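Local coordinates for protein TSC1 N-terminal domain (Chaetomium thermophilum, PDB 7A0M) that probably helps, as the N-terminal part of TSC1, to bring the TSC complex to lysosomal phosphoinositides, where the complex restrains mTORC1 signalling, at residues P265-P268 with T269-I273; E325-T328 with I329-L333; I336-V339 with D340-K344; D359-A362 with A363-E367; Y383-T386 with I387-K391. All blocks are in the same frame, centred on the assembly; numbering follows the deposited sequence.

Contact 1: P265-P268 with T269-I273; sequences PYLP and TLFNI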
# COMPACT_ATOMS: atom_id res chain seq x y z
N PRO B 265 -10.65 -11.40 21.13
CA PRO B 265 -9.91 -12.21 22.11
C PRO B 265 -8.93 -13.18 21.48
O PRO B 265 -8.02 -13.66 22.17
CB PRO B 265 -11.01 -12.95 22.87
CG PRO B 265 -12.24 -12.13 22.67
CD PRO B 265 -12.11 -11.58 21.28
N TYR B 266 -9.08 -13.50 20.20
CA TYR B 266 -8.21 -14.45 19.52
C TYR B 266 -7.04 -13.79 18.80
O TYR B 266 -6.17 -14.50 18.28
CB TYR B 266 -9.02 -15.27 18.51
CG TYR B 266 -10.10 -16.13 19.15
CD1 TYR B 266 -9.81 -17.39 19.65
CD2 TYR B 266 -11.40 -15.66 19.26
CE1 TYR B 266 -10.79 -18.17 20.24
CE2 TYR B 266 -12.39 -16.44 19.84
CZ TYR B 266 -12.08 -17.69 20.33
OH TYR B 266 -13.06 -18.46 20.91
N LEU B 267 -7.00 -12.45 18.74
CA LEU B 267 -5.96 -11.76 17.98
C LEU B 267 -4.54 -12.15 18.38
O LEU B 267 -3.72 -12.39 17.48
CB LEU B 267 -6.18 -10.25 18.07
CG LEU B 267 -7.35 -9.71 17.25
CD1 LEU B 267 -7.42 -8.20 17.36
CD2 LEU B 267 -7.22 -10.13 15.79
N PRO B 268 -4.17 -12.21 19.67
CA PRO B 268 -2.81 -12.68 20.00
C PRO B 268 -2.52 -14.06 19.45
O PRO B 268 -1.40 -14.32 18.99
CB PRO B 268 -2.80 -12.65 21.53
CG PRO B 268 -3.80 -11.63 21.90
CD PRO B 268 -4.90 -11.77 20.88
N THR B 269 -3.51 -14.96 19.47
CA THR B 269 -3.33 -16.28 18.88
C THR B 269 -3.20 -16.19 17.37
O THR B 269 -2.33 -16.82 16.77
CB THR B 269 -4.51 -17.18 19.26
OG1 THR B 269 -4.61 -17.25 20.69
CG2 THR B 269 -4.32 -18.57 18.70
N LEU B 270 -4.07 -15.39 16.73
CA LEU B 270 -4.02 -15.25 15.28
C LEU B 270 -2.71 -14.63 14.82
O LEU B 270 -2.15 -15.04 13.79
CB LEU B 270 -5.21 -14.40 14.81
CG LEU B 270 -6.59 -14.99 15.08
CD1 LEU B 270 -7.68 -13.97 14.79
CD2 LEU B 270 -6.81 -16.26 14.27
N PHE B 271 -2.20 -13.65 15.56
CA PHE B 271 -0.92 -13.04 15.19
C PHE B 271 0.24 -14.01 15.37
O PHE B 271 1.15 -14.05 14.54
CB PHE B 271 -0.69 -11.77 16.03
CG PHE B 271 -1.68 -10.68 15.77
CD1 PHE B 271 -2.36 -10.61 14.56
CD2 PHE B 271 -1.93 -9.71 16.72
CE1 PHE B 271 -3.27 -9.60 14.31
CE2 PHE B 271 -2.85 -8.70 16.49
CZ PHE B 271 -3.51 -8.64 15.28
N ASN B 272 0.22 -14.80 16.44
CA ASN B 272 1.27 -15.79 16.65
C ASN B 272 1.26 -16.87 15.58
O ASN B 272 2.32 -17.38 15.19
CB ASN B 272 1.14 -16.42 18.04
CG ASN B 272 1.55 -15.47 19.15
OD1 ASN B 272 2.29 -14.51 18.92
ND2 ASN B 272 1.07 -15.73 20.36
N ILE B 273 0.07 -17.24 15.09
CA ILE B 273 -0.02 -18.21 14.01
C ILE B 273 0.66 -17.67 12.75
O ILE B 273 1.39 -18.40 12.06
CB ILE B 273 -1.49 -18.59 13.74
CG1 ILE B 273 -2.04 -19.43 14.90
CG2 ILE B 273 -1.62 -19.35 12.42
CD1 ILE B 273 -3.52 -19.73 14.79
O HOH W 1 -5.44 -15.06 21.73
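Leu267 and Phe271 meet one turn apart at the amino-terminal end of helix 267-278, where a short 3-10 segment runs into an alpha-helix of the all-helical TSC1 N-terminal domain. The backbone supplies the i to i+4 ladder: Leu270 N donates to Tyr266 O, Phe271 N to Leu267 O at 2.8 Å, and Asn272 N to Pro268 O at 3.1 Å. Pro268 suits the first turn because its nitrogen, which has no hydrogen to give, would find no carbonyl there in the regular helical pattern.

Apolar contacts follow the same spacing. Leu267 and Phe271 lie side by side, and Leu267 CB reaches Phe271 CE2 at 4.0 Å. The leucine also sends CD2 to Leu270 CD1, also at 4.0 Å. Phe271 CG stands beside its own backbone N (chi1 -65°), which brings the ring back over the preceding turn, with Leu267 O 3.1 Å above one face and toward the rim. Both residues are buried, and the ring continues on to Phe338 and Tyr341 of helix 335-343.

The polar side chains are bound outside this pair of turns or through water. Asn272 OD1 is engaged by Tyr341 OH, a bond to a neighbouring helix. Thr269 turns its hydroxyl to a water that links it to the 3-10 segment: the water donates to Pro265 O at 3.0 Å and lies 2.6 Å from Thr269 OG1.

Contact 2: E325-T328 with I329-L333; sequences EYFT and ILYGL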
# COMPACT_ATOMS: atom_id res chain seq x y z
N GLU B 325 -2.67 -14.86 1.67
CA GLU B 325 -4.08 -14.56 1.90
C GLU B 325 -4.38 -14.36 3.39
O GLU B 325 -5.29 -13.61 3.74
CB GLU B 325 -4.96 -15.66 1.32
CG GLU B 325 -4.89 -15.80 -0.19
CD GLU B 325 -3.67 -16.55 -0.67
OE1 GLU B 325 -2.77 -16.83 0.15
OE2 GLU B 325 -3.60 -16.87 -1.88
N TYR B 326 -3.62 -15.03 4.26
CA TYR B 326 -3.81 -14.84 5.70
C TYR B 326 -3.36 -13.45 6.13
O TYR B 326 -4.01 -12.82 6.97
CB TYR B 326 -3.06 -15.92 6.47
CG TYR B 326 -3.34 -15.94 7.95
CD1 TYR B 326 -4.63 -15.85 8.43
CD2 TYR B 326 -2.30 -16.05 8.87
CE1 TYR B 326 -4.90 -15.86 9.79
CE2 TYR B 326 -2.55 -16.07 10.23
CZ TYR B 326 -3.85 -15.98 10.68
OH TYR B 326 -4.10 -15.99 12.04
N PHE B 327 -2.24 -12.96 5.58
CA PHE B 327 -1.83 -11.59 5.83
C PHE B 327 -2.91 -10.61 5.39
O PHE B 327 -3.21 -9.64 6.11
CB PHE B 327 -0.52 -11.29 5.10
CG PHE B 327 0.05 -9.92 5.37
CD1 PHE B 327 -0.42 -8.81 4.69
CD2 PHE B 327 1.06 -9.75 6.30
CE1 PHE B 327 0.10 -7.55 4.93
CE2 PHE B 327 1.59 -8.49 6.55
CZ PHE B 327 1.10 -7.39 5.86
N THR B 328 -3.51 -10.85 4.22
CA THR B 328 -4.52 -9.93 3.70
C THR B 328 -5.74 -9.86 4.61
O THR B 328 -6.25 -8.76 4.88
CB THR B 328 -4.93 -10.38 2.29
OG1 THR B 328 -3.84 -10.17 1.39
CG2 THR B 328 -6.14 -9.59 1.81
N ILE B 329 -6.20 -11.00 5.11
CA ILE B 329 -7.41 -10.99 5.93
C ILE B 329 -7.13 -10.41 7.31
O ILE B 329 -7.99 -9.73 7.89
CB ILE B 329 -8.02 -12.41 6.01
CG1 ILE B 329 -9.47 -12.34 6.51
CG2 ILE B 329 -7.19 -13.33 6.89
CD1 ILE B 329 -10.38 -11.54 5.61
N LEU B 330 -5.94 -10.64 7.86
CA LEU B 330 -5.58 -10.03 9.14
C LEU B 330 -5.41 -8.52 8.99
O LEU B 330 -5.91 -7.75 9.82
CB LEU B 330 -4.30 -10.66 9.69
CG LEU B 330 -4.35 -12.12 10.14
CD1 LEU B 330 -2.97 -12.57 10.58
CD2 LEU B 330 -5.36 -12.30 11.26
N TYR B 331 -4.71 -8.09 7.94
CA TYR B 331 -4.53 -6.67 7.70
C TYR B 331 -5.83 -5.99 7.31
O TYR B 331 -6.03 -4.81 7.62
CB TYR B 331 -3.47 -6.46 6.61
CG TYR B 331 -3.23 -5.02 6.22
CD1 TYR B 331 -2.49 -4.18 7.03
CD2 TYR B 331 -3.75 -4.52 5.04
CE1 TYR B 331 -2.27 -2.86 6.67
CE2 TYR B 331 -3.53 -3.20 4.67
CZ TYR B 331 -2.79 -2.38 5.49
OH TYR B 331 -2.58 -1.07 5.13
N GLY B 332 -6.73 -6.71 6.64
CA GLY B 332 -8.00 -6.12 6.26
C GLY B 332 -8.94 -5.90 7.43
O GLY B 332 -9.73 -4.95 7.43
N LEU B 333 -8.88 -6.77 8.44
CA LEU B 333 -9.80 -6.71 9.57
C LEU B 333 -9.27 -5.86 10.72
O LEU B 333 -10.00 -5.03 11.27
CB LEU B 333 -10.13 -8.12 10.06
CG LEU B 333 -10.88 -8.99 9.04
CD1 LEU B 333 -11.23 -10.35 9.64
CD2 LEU B 333 -12.12 -8.28 8.55
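The Tyr326 ring carries Leu330 on one face: CD1 lies 3.5 Å above the plane, displaced toward the rim, in a CH-pi contact of 3.7 Å to the ring centroid. Ile329 CG2 comes to the same ring obliquely, 3.9 Å from Tyr326 CD1. The Phe327 ring meets the next turn more lightly, through CE1 against Tyr331 CB at 4.1 Å, and these two aromatic side chains run side by side in the same direction.

With CG anti to the backbone N (chi1 -172°), Tyr326 turns its ring toward the next turn, so that Leu330 CD1 comes over one face. A leucine fits there because its branched end sets CD1 over the face, with CD2 near Tyr326 CE1 and OH.

All of this belongs to helix 323-333, a largely buried alpha-helix in the all-helical domain. Its i to i+4 bonds include Leu330 N to Tyr326 O at 3.0 Å and Tyr331 N to Phe327 O at 2.8 Å. Gly332 N donates to Thr328 O at 2.7 Å, with a more bent N-H...O angle of 141°.

The polar ends are satisfied by other parts of the chain. Tyr326 OH bonds to Leu270 O of helix 267-278, and Tyr331 OH to Leu377 O. Thr328 OG1 pairs with His376 NE2, so a small polar residue can be buried at this position. Phe327 and Tyr331 also face the second subunit, packing on Tyr383 and Leu378 of that neighbouring chain respectively.

Contact 3: I336-V339 with D340-K344; sequences INFV and DYIRK. With SO4 (sulfate ion), chain E.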
# COMPACT_ATOMS: atom_id res chain seq x y z
N ILE B 336 -4.33 -1.95 12.37
CA ILE B 336 -3.55 -1.22 13.37
C ILE B 336 -2.99 -2.18 14.41
O ILE B 336 -1.83 -2.05 14.83
CB ILE B 336 -4.41 -0.11 14.01
CG1 ILE B 336 -4.94 0.83 12.93
CG2 ILE B 336 -3.60 0.67 15.04
CD1 ILE B 336 -5.87 1.90 13.46
N ASN B 337 -3.80 -3.14 14.85
CA ASN B 337 -3.30 -4.15 15.78
C ASN B 337 -2.31 -5.09 15.11
O ASN B 337 -1.36 -5.56 15.77
CB ASN B 337 -4.46 -4.94 16.38
CG ASN B 337 -5.21 -4.16 17.44
OD1 ASN B 337 -4.93 -4.29 18.64
ND2 ASN B 337 -6.17 -3.34 17.02
N PHE B 338 -2.50 -5.39 13.82
CA PHE B 338 -1.60 -6.31 13.14
C PHE B 338 -0.21 -5.71 12.97
O PHE B 338 0.80 -6.35 13.28
CB PHE B 338 -2.18 -6.70 11.78
CG PHE B 338 -1.46 -7.83 11.11
CD1 PHE B 338 -0.74 -8.76 11.85
CD2 PHE B 338 -1.48 -7.96 9.73
CE1 PHE B 338 -0.08 -9.80 11.23
CE2 PHE B 338 -0.81 -9.00 9.10
CZ PHE B 338 -0.11 -9.92 9.86
N VAL B 339 -0.13 -4.47 12.47
CA VAL B 339 1.17 -3.84 12.28
C VAL B 339 1.82 -3.53 13.62
O VAL B 339 3.05 -3.46 13.71
CB VAL B 339 1.05 -2.58 11.40
CG1 VAL B 339 0.35 -2.92 10.09
CG2 VAL B 339 0.31 -1.47 12.14
N ASP B 340 1.02 -3.34 14.67
CA ASP B 340 1.60 -3.17 16.00
C ASP B 340 2.21 -4.46 16.52
O ASP B 340 3.21 -4.42 17.25
CB ASP B 340 0.54 -2.65 16.97
CG ASP B 340 1.13 -2.23 18.30
OD1 ASP B 340 1.72 -1.13 18.37
OD2 ASP B 340 1.00 -2.99 19.29
N TYR B 341 1.63 -5.61 16.17
CA TYR B 341 2.25 -6.88 16.51
C TYR B 341 3.59 -7.03 15.81
O TYR B 341 4.58 -7.45 16.42
CB TYR B 341 1.32 -8.04 16.15
CG TYR B 341 1.92 -9.41 16.36
CD1 TYR B 341 1.91 -10.02 17.61
CD2 TYR B 341 2.50 -10.11 15.30
CE1 TYR B 341 2.45 -11.27 17.80
CE2 TYR B 341 3.05 -11.36 15.49
CZ TYR B 341 3.02 -11.94 16.74
OH TYR B 341 3.57 -13.19 16.93
N ILE B 342 3.64 -6.69 14.52
CA ILE B 342 4.89 -6.74 13.78
C ILE B 342 5.88 -5.71 14.32
O ILE B 342 7.09 -5.95 14.35
CB ILE B 342 4.63 -6.55 12.27
CG1 ILE B 342 3.75 -7.68 11.73
CG2 ILE B 342 5.93 -6.47 11.49
CD1 ILE B 342 3.35 -7.50 10.29
N ARG B 343 5.38 -4.55 14.76
CA ARG B 343 6.27 -3.52 15.28
C ARG B 343 6.89 -3.93 16.60
O ARG B 343 8.10 -3.80 16.80
CB ARG B 343 5.51 -2.20 15.46
CG ARG B 343 6.39 -1.09 16.02
CD ARG B 343 5.59 0.14 16.41
NE ARG B 343 4.66 -0.14 17.51
CZ ARG B 343 4.98 -0.07 18.80
NH1 ARG B 343 6.22 0.27 19.16
NH2 ARG B 343 4.08 -0.35 19.73
N LYS B 344 6.07 -4.42 17.53
CA LYS B 344 6.52 -4.73 18.88
C LYS B 344 5.91 -6.05 19.31
O LYS B 344 4.92 -6.09 20.05
CB LYS B 344 6.16 -3.60 19.85
CG LYS B 344 6.87 -3.67 21.20
CD LYS B 344 6.26 -2.68 22.18
CE LYS B 344 7.01 -2.69 23.51
NZ LYS B 344 6.26 -1.98 24.58
S SO4 E . 6.19 1.49 23.38
O1 SO4 E . 7.02 1.18 24.53
O2 SO4 E . 5.27 0.38 23.13
O3 SO4 E . 5.42 2.71 23.64
O4 SO4 E . 7.03 1.69 22.21
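Phe338 places CG opposite its backbone N (chi1 -169°), whereas Ile342 keeps CG1 beside its own N, and the two settings bring Ile342 CD1 over one face of the Phe338 ring, toward the rim. The side chains come no nearer than 4.2 Å, Ile342 CD1 to Phe338 CE1. A branched aliphatic chain matches the flat, buried surface of the phenylalanine.

On the more exposed side, a bend at chi3 (65°) turns Arg343 back toward Asp340, in an i to i+3 salt bridge within the last turn of the helix. The guanidinium holds the carboxylate side-on with both bonds on a single oxygen: NH2 reaches Asp340 OD1 at 2.8 Å, and NE reaches the same OD1 at 3.2 Å. Asp340 OD1 lies in the guanidinium plane, but the two nitrogens approach from one face of the carboxylate plane. This double hold helps to fix the rotation of the arginine head.

Lys344, the first residue to leave the helix, runs out extended and donates through NZ to sulfate O2 at 2.9 Å; NZ also bonds Asn347 OD1. Arg343 NH1 adds a weak bond to sulfate O4 at 3.5 Å. The anion probably comes from the crystallisation liquor, and two basic side chains meet its charge at the end of the helix.

Backbone i to i+4 bonds run through helix 335-343, among them Arg343 N to Val339 O at 2.8 Å. Phe338 packs on Tyr274 of helix 267-278 and Phe327 of helix 323-333, Ile342 touches helix 357-373, and Val339, Ile342 and Arg343 abut the second subunit.

Contact 4: D359-A362 with A363-E367; sequences DVHA and AEIRE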
# COMPACT_ATOMS: atom_id res chain seq x y z
N ASP B 359 14.66 -9.08 20.01
CA ASP B 359 14.90 -8.04 19.02
C ASP B 359 15.31 -8.63 17.68
O ASP B 359 14.91 -8.13 16.63
CB ASP B 359 15.96 -7.06 19.53
CG ASP B 359 15.58 -6.43 20.85
OD1 ASP B 359 14.46 -5.88 20.95
OD2 ASP B 359 16.40 -6.47 21.79
N VAL B 360 16.12 -9.69 17.70
CA VAL B 360 16.48 -10.37 16.46
C VAL B 360 15.23 -10.97 15.82
O VAL B 360 15.03 -10.89 14.61
CB VAL B 360 17.56 -11.44 16.73
CG1 VAL B 360 17.74 -12.33 15.51
CG2 VAL B 360 18.87 -10.78 17.12
N HIS B 361 14.37 -11.58 16.64
CA HIS B 361 13.12 -12.13 16.14
C HIS B 361 12.22 -11.04 15.57
O HIS B 361 11.58 -11.24 14.53
CB HIS B 361 12.40 -12.88 17.26
CG HIS B 361 11.08 -13.47 16.85
ND1 HIS B 361 9.88 -12.84 17.09
CD2 HIS B 361 10.78 -14.63 16.22
CE1 HIS B 361 8.90 -13.58 16.63
NE2 HIS B 361 9.41 -14.67 16.09
N ALA B 362 12.17 -9.88 16.22
CA ALA B 362 11.34 -8.78 15.73
C ALA B 362 11.83 -8.29 14.37
O ALA B 362 11.02 -8.09 13.45
CB ALA B 362 11.33 -7.64 16.74
N ALA B 363 13.14 -8.09 14.22
CA ALA B 363 13.69 -7.66 12.94
C ALA B 363 13.44 -8.70 11.85
O ALA B 363 13.16 -8.36 10.70
CB ALA B 363 15.18 -7.38 13.07
N GLU B 364 13.53 -9.99 12.20
CA GLU B 364 13.32 -11.04 11.21
C GLU B 364 11.86 -11.11 10.78
O GLU B 364 11.56 -11.34 9.60
CB GLU B 364 13.78 -12.38 11.77
CG GLU B 364 15.29 -12.53 11.87
CD GLU B 364 15.71 -13.78 12.62
OE1 GLU B 364 14.81 -14.53 13.07
OE2 GLU B 364 16.92 -14.02 12.75
N ILE B 365 10.92 -10.93 11.72
CA ILE B 365 9.51 -10.89 11.36
C ILE B 365 9.22 -9.71 10.44
O ILE B 365 8.49 -9.84 9.45
CB ILE B 365 8.63 -10.84 12.63
CG1 ILE B 365 8.77 -12.13 13.44
CG2 ILE B 365 7.17 -10.60 12.26
CD1 ILE B 365 7.93 -13.27 12.93
N ARG B 366 9.81 -8.55 10.74
CA ARG B 366 9.63 -7.38 9.89
C ARG B 366 10.20 -7.61 8.50
O ARG B 366 9.54 -7.32 7.49
CB ARG B 366 10.29 -6.16 10.54
CG ARG B 366 9.53 -5.58 11.70
CD ARG B 366 10.11 -4.24 12.08
NE ARG B 366 11.29 -4.36 12.94
CZ ARG B 366 11.26 -4.24 14.26
NH1 ARG B 366 10.11 -3.99 14.88
NH2 ARG B 366 12.38 -4.36 14.97
N GLU B 367 11.43 -8.12 8.43
CA GLU B 367 12.09 -8.29 7.14
C GLU B 367 11.33 -9.26 6.25
O GLU B 367 11.27 -9.08 5.02
CB GLU B 367 13.53 -8.75 7.35
CG GLU B 367 14.43 -8.55 6.14
CD GLU B 367 14.57 -7.09 5.74
OE1 GLU B 367 13.69 -6.57 5.03
OE2 GLU B 367 15.57 -6.46 6.15
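Ile365 lies over one face of the His361 imidazole, the two side chains crossing at a slant. Its CG1 stands 3.5 Å above the ring plane, offset toward the rim, and 3.8 Å from the ring centroid, a CH-pi contact. His361 contributes by extending CG away from its backbone N (chi1 179°), which carries the ring along the helix toward the next turn. A partly exposed histidine suits this border, since its ring offers a flat surface to the buried isoleucine.

Val360 and Glu364 lie side by side and point the same way. Val360 CG1 comes within 3.3 Å of Glu364 OE2, so the methyl touches the carboxylate end of the extended glutamate chain on a more exposed side of the helix.

Arg366 is folded back by a bend at chi3 (-82°), with one face of its guanidinium over Ala362 O, 3.8 Å from the plane. Arg366 NH2 approaches Ala362 CB at 3.9 Å; the small alanine lets the flat group lie close to the backbone. The arginine's NH1 donates to Tyr383 O of the second subunit and, weakly, to Arg343 O, so this group bridges to both helix 335-343 and the neighbouring chain.

Ile365 turns inward to Ala275 and Leu278 of helix 267-278. Beneath these side chains the backbone bonds, among them Ala363 N to Asp359 O at 3.0 Å and Ile365 N to His361 O at 2.9 Å, follow the i to i+4 pattern of a regular amphipathic alpha-helix, here helix 357-373.

Contact 5: Y383-T386 with I387-K391; sequences YEYT and IETEK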
# COMPACT_ATOMS: atom_id res chain seq x y z
N TYR B 383 -6.85 6.24 9.24
CA TYR B 383 -7.48 7.56 9.28
C TYR B 383 -8.61 7.64 10.29
O TYR B 383 -9.21 8.71 10.43
CB TYR B 383 -8.14 7.89 7.94
CG TYR B 383 -7.30 8.20 6.74
CD1 TYR B 383 -5.95 8.47 6.85
CD2 TYR B 383 -7.88 8.23 5.48
CE1 TYR B 383 -5.20 8.77 5.72
CE2 TYR B 383 -7.14 8.52 4.36
CZ TYR B 383 -5.80 8.79 4.48
OH TYR B 383 -5.08 9.07 3.35
N GLU B 384 -8.91 6.57 11.00
CA GLU B 384 -10.21 6.54 11.65
C GLU B 384 -10.14 6.05 13.09
O GLU B 384 -10.93 6.47 13.94
CB GLU B 384 -11.15 5.69 10.79
CG GLU B 384 -12.63 5.86 11.05
CD GLU B 384 -13.45 5.45 9.85
OE1 GLU B 384 -12.85 5.09 8.81
OE2 GLU B 384 -14.70 5.49 9.92
N TYR B 385 -9.21 5.14 13.37
CA TYR B 385 -9.18 4.45 14.65
C TYR B 385 -7.79 4.53 15.27
O TYR B 385 -6.79 4.77 14.59
CB TYR B 385 -9.59 2.98 14.49
CG TYR B 385 -10.95 2.82 13.87
CD1 TYR B 385 -12.10 3.02 14.61
CD2 TYR B 385 -11.08 2.48 12.53
CE1 TYR B 385 -13.35 2.88 14.04
CE2 TYR B 385 -12.33 2.34 11.95
CZ TYR B 385 -13.46 2.54 12.71
OH TYR B 385 -14.70 2.40 12.14
N THR B 386 -7.77 4.34 16.58
CA THR B 386 -6.55 4.05 17.32
C THR B 386 -6.45 2.54 17.47
O THR B 386 -7.32 1.78 17.03
CB THR B 386 -6.56 4.75 18.68
OG1 THR B 386 -7.61 4.20 19.49
CG2 THR B 386 -6.80 6.24 18.50
N ILE B 387 -5.36 2.08 18.10
CA ILE B 387 -5.23 0.66 18.35
C ILE B 387 -6.29 0.17 19.34
O ILE B 387 -6.64 -1.01 19.34
CB ILE B 387 -3.80 0.34 18.84
CG1 ILE B 387 -3.58 -1.18 18.91
CG2 ILE B 387 -3.54 0.99 20.19
CD1 ILE B 387 -2.16 -1.57 19.26
N GLU B 388 -6.83 1.08 20.16
CA GLU B 388 -7.88 0.71 21.11
C GLU B 388 -9.24 0.65 20.43
O GLU B 388 -9.94 -0.37 20.50
CB GLU B 388 -7.90 1.70 22.27
CG GLU B 388 -6.71 1.62 23.20
CD GLU B 388 -6.53 0.24 23.80
OE1 GLU B 388 -5.53 -0.43 23.47
OE2 GLU B 388 -7.41 -0.18 24.59
N THR B 389 -9.65 1.74 19.78
CA THR B 389 -10.98 1.82 19.20
C THR B 389 -11.16 0.88 18.01
O THR B 389 -12.30 0.53 17.68
CB THR B 389 -11.30 3.25 18.77
OG1 THR B 389 -10.26 3.74 17.92
CG2 THR B 389 -11.42 4.15 19.99
N GLU B 390 -10.08 0.46 17.35
CA GLU B 390 -10.19 -0.55 16.31
C GLU B 390 -10.78 -1.84 16.87
O GLU B 390 -11.58 -2.51 16.21
CB GLU B 390 -8.83 -0.82 15.67
CG GLU B 390 -8.85 -1.93 14.63
CD GLU B 390 -7.50 -2.14 13.99
OE1 GLU B 390 -7.21 -1.48 12.98
OE2 GLU B 390 -6.71 -2.97 14.51
N LYS B 391 -10.40 -2.20 18.10
CA LYS B 391 -10.97 -3.36 18.76
C LYS B 391 -12.32 -3.05 19.41
O LYS B 391 -13.16 -3.94 19.55
CB LYS B 391 -9.99 -3.91 19.80
CG LYS B 391 -8.69 -4.42 19.21
CD LYS B 391 -7.73 -4.87 20.30
CE LYS B 391 -7.31 -3.70 21.18
NZ LYS B 391 -6.28 -4.09 22.18
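Thr386 and Thr389 form a capping box at the turn that leads into helix 389-392, where the loop that follows helix 357-373 takes up helical conformation. Thr386 N donates to Thr389 OG1 at 2.9 Å, at an angle of 156°. Thr386 OG1 accepts a weak capping bond from Glu388 N at 3.3 Å. Threonine suits both places because its short hydroxyl can fold back to the chain: in Thr389, OG1 sits between the backbone N and the carbonyl carbon (chi1 53°), which points it toward Thr386.

The first turn is closed by Glu390 N to Thr386 O, 3.1 Å long. Tyr385 lies beside the cap, with Thr389 OG1 at the edge of its ring and 3.6 Å from Tyr385 CB; Arg396 makes a cation-pi contact with that ring.

Glu390 is buried, and both carboxylate oxygens are hydrogen-bonded: OE2 binds Asn337 ND2, while OE1 takes Ile336 N and Asn381 ND2. The bonds to Asn337 and Ile336 tie Glu390 to the first turn of helix 335-343. Ile387 also packs on Ile336 and Asp340 of that helix, and Thr386 touches Arg343 of the second subunit.

The five contacts come in series along the C-terminal part of the chain, on or at the start of helices 267-278, 323-333, 335-343, 357-373 and 389-392, all within the Hamartin region of the protein. Contacts 1, 2 and 3 form a closely joined group, their centres about 12 to 13 Å apart and each touching the other two. Contact 3 is also the hub for the outlying pair: it touches contact 4 and contact 5, whose centres lie about 25 Å apart and which do not meet. Helix 335-343 is thus the common neighbour of the other four contacts. Contacts 2 to 5 all reach the second subunit, which places this helical cluster at the dimer interface of the crystal assembly.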